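DNA helicase RecQ (PDB 4Q48) probably couples ATP hydrolysis to the unwinding of duplex DNA, moving in the 3'-5' direction, with this chain forming its catalytic core. Local coordinates at residues 27-32 against 44-49. Sequence-based numbering, arbitrary orientation.
Sequences GVQGEI and VLMPTG
Ile-32 and Val-44 meet tip to tip, joining helix 29-37 to strand 42-45 in the first RecA-like, P-loop NTPase domain of the helicase core. The strand leads into the nucleotide-binding P-loop (Walker A motif), which starts within 44-49. Both side chains are buried and aliphatic. CD1 of Ile-32 does most of the touching and lies 3.5 Å from CG2 of Val-44. The same methyl also reaches the other branch, CG1 of Val-44, at 3.7 Å. The Ile-32 side chain is fully extended beyond CG1 (chi2 -178°), which carries CD1 out to the strand. The strand residue is anchored by backbone hydrogen bonds to Ala-178 and Thr-180.

Closer to the nucleotide site, Gln-29 and Met-46 cross at about a right angle. The Gln-29 chain is extended beyond CG, and its outer part comes up to the Met-46 thioether. The Met-46 chain is bent at its last torsion. Gln-29 and Gly-49 both belong to the ADP site known for this protein, which is empty here. The outer part of Gln-29 lies near Gly-51, and Met-46 touches Lys-52, two further residues of that site. The position of Gln-29 is consistent with the glutamine of motif 0, the RecQ counterpart of the Q motif. Back at the aliphatic pair, the second branch of Ile-32 adds to the packing, with its CG2 3.6 Å from CG2 of Val-44.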
loop_
_atom_site.group_PDB
_atom_site.type_symbol
_atom_site.label_atom_id
_atom_site.label_comp_id
_atom_site.label_asym_id
_atom_site.label_seq_id
_atom_site.Cartn_x
_atom_site.Cartn_y
_atom_site.Cartn_z
ATOM N N GLY A 27 -4.670 -12.076 -14.094
ATOM C CA GLY A 27 -3.990 -10.816 -14.307
ATOM C C GLY A 27 -2.559 -11.044 -14.758
ATOM O O GLY A 27 -2.310 -11.770 -15.722
ATOM N N VAL A 28 -1.616 -10.434 -14.052
ATOM C CA VAL A 28 -0.212 -10.484 -14.450
ATOM C C VAL A 28 0.582 -11.692 -13.920
ATOM O O VAL A 28 1.804 -11.742 -14.083
ATOM C CB VAL A 28 0.517 -9.197 -14.008
ATOM C CG1 VAL A 28 -0.285 -7.989 -14.399
ATOM C CG2 VAL A 28 0.742 -9.194 -12.516
ATOM N N GLN A 29 -0.079 -12.660 -13.288
ATOM C CA GLN A 29 0.672 -13.736 -12.641
ATOM C C GLN A 29 1.359 -14.709 -13.591
ATOM O O GLN A 29 2.415 -15.239 -13.259
ATOM C CB GLN A 29 -0.235 -14.538 -11.716
ATOM C CG GLN A 29 -1.063 -13.718 -10.756
ATOM C CD GLN A 29 -1.636 -14.576 -9.622
ATOM O OE1 GLN A 29 -1.313 -14.369 -8.440
ATOM N NE2 GLN A 29 -2.464 -15.574 -9.986
ATOM N N GLY A 30 0.799 -14.913 -14.777
ATOM C CA GLY A 30 1.442 -15.750 -15.769
ATOM C C GLY A 30 2.775 -15.145 -16.144
ATOM O O GLY A 30 3.805 -15.832 -16.179
ATOM N N GLU A 31 2.754 -13.842 -16.398
ATOM C CA GLU A 31 3.973 -13.116 -16.718
ATOM C C GLU A 31 4.962 -13.254 -15.568
ATOM O O GLU A 31 6.154 -13.450 -15.809
ATOM C CB GLU A 31 3.684 -11.633 -17.027
ATOM C CG GLU A 31 2.885 -11.369 -18.325
ATOM C CD GLU A 31 1.359 -11.534 -18.207
ATOM O OE1 GLU A 31 0.854 -11.908 -17.125
ATOM O OE2 GLU A 31 0.662 -11.284 -19.224
ATOM N N ILE A 32 4.476 -13.134 -14.329
ATOM C CA ILE A 32 5.353 -13.227 -13.156
ATOM C C ILE A 32 5.991 -14.600 -12.978
ATOM O O ILE A 32 7.210 -14.715 -12.813
ATOM C CB ILE A 32 4.615 -12.878 -11.857
ATOM C CG1 ILE A 32 4.144 -11.417 -11.895
ATOM C CG2 ILE A 32 5.540 -13.077 -10.673
ATOM C CD1 ILE A 32 3.440 -10.936 -10.628
ATOM N N VAL A 44 7.178 -7.685 -7.335
ATOM C CA VAL A 44 5.761 -8.002 -7.402
ATOM C C VAL A 44 4.953 -7.250 -6.335
ATOM O O VAL A 44 5.242 -7.326 -5.139
ATOM C CB VAL A 44 5.531 -9.522 -7.280
ATOM C CG1 VAL A 44 4.047 -9.838 -7.194
ATOM C CG2 VAL A 44 6.152 -10.235 -8.466
ATOM N N LEU A 45 3.959 -6.489 -6.782
ATOM C CA LEU A 45 3.152 -5.693 -5.875
ATOM C C LEU A 45 1.712 -6.150 -6.034
ATOM O O LEU A 45 1.124 -6.060 -7.120
ATOM C CB LEU A 45 3.337 -4.209 -6.178
ATOM C CG LEU A 45 4.829 -3.846 -6.335
ATOM C CD1 LEU A 45 5.134 -3.527 -7.786
ATOM C CD2 LEU A 45 5.304 -2.716 -5.447
ATOM N N MET A 46 1.195 -6.779 -4.980
ATOM C CA MET A 46 -0.155 -7.338 -5.021
ATOM C C MET A 46 -0.902 -7.164 -3.713
ATOM O O MET A 46 -0.296 -7.088 -2.652
ATOM C CB MET A 46 -0.098 -8.827 -5.372
ATOM C CG MET A 46 0.171 -9.092 -6.838
ATOM S SD MET A 46 -0.289 -10.747 -7.403
ATOM C CE MET A 46 -1.630 -11.151 -6.299
ATOM N N PRO A 47 -2.232 -7.124 -3.777
ATOM C CA PRO A 47 -2.980 -7.267 -2.524
ATOM C C PRO A 47 -2.627 -8.619 -1.862
ATOM O O PRO A 47 -2.199 -9.569 -2.556
ATOM C CB PRO A 47 -4.448 -7.218 -2.959
ATOM C CG PRO A 47 -4.461 -7.329 -4.460
ATOM C CD PRO A 47 -3.086 -7.035 -4.975
ATOM N N THR A 48 -2.840 -8.735 -0.556
ATOM C CA THR A 48 -2.566 -10.000 0.121
ATOM C C THR A 48 -3.519 -11.104 -0.349
ATOM O O THR A 48 -4.696 -10.847 -0.627
ATOM C CB THR A 48 -2.653 -9.831 1.624
ATOM O OG1 THR A 48 -1.920 -8.653 1.994
ATOM C CG2 THR A 48 -2.051 -11.029 2.315
ATOM N N GLY A 49 -2.992 -12.321 -0.479
ATOM C CA GLY A 49 -3.781 -13.461 -0.917
ATOM C C GLY A 49 -2.911 -14.589 -1.439
ATOM O O GLY A 49 -1.757 -14.372 -1.837
#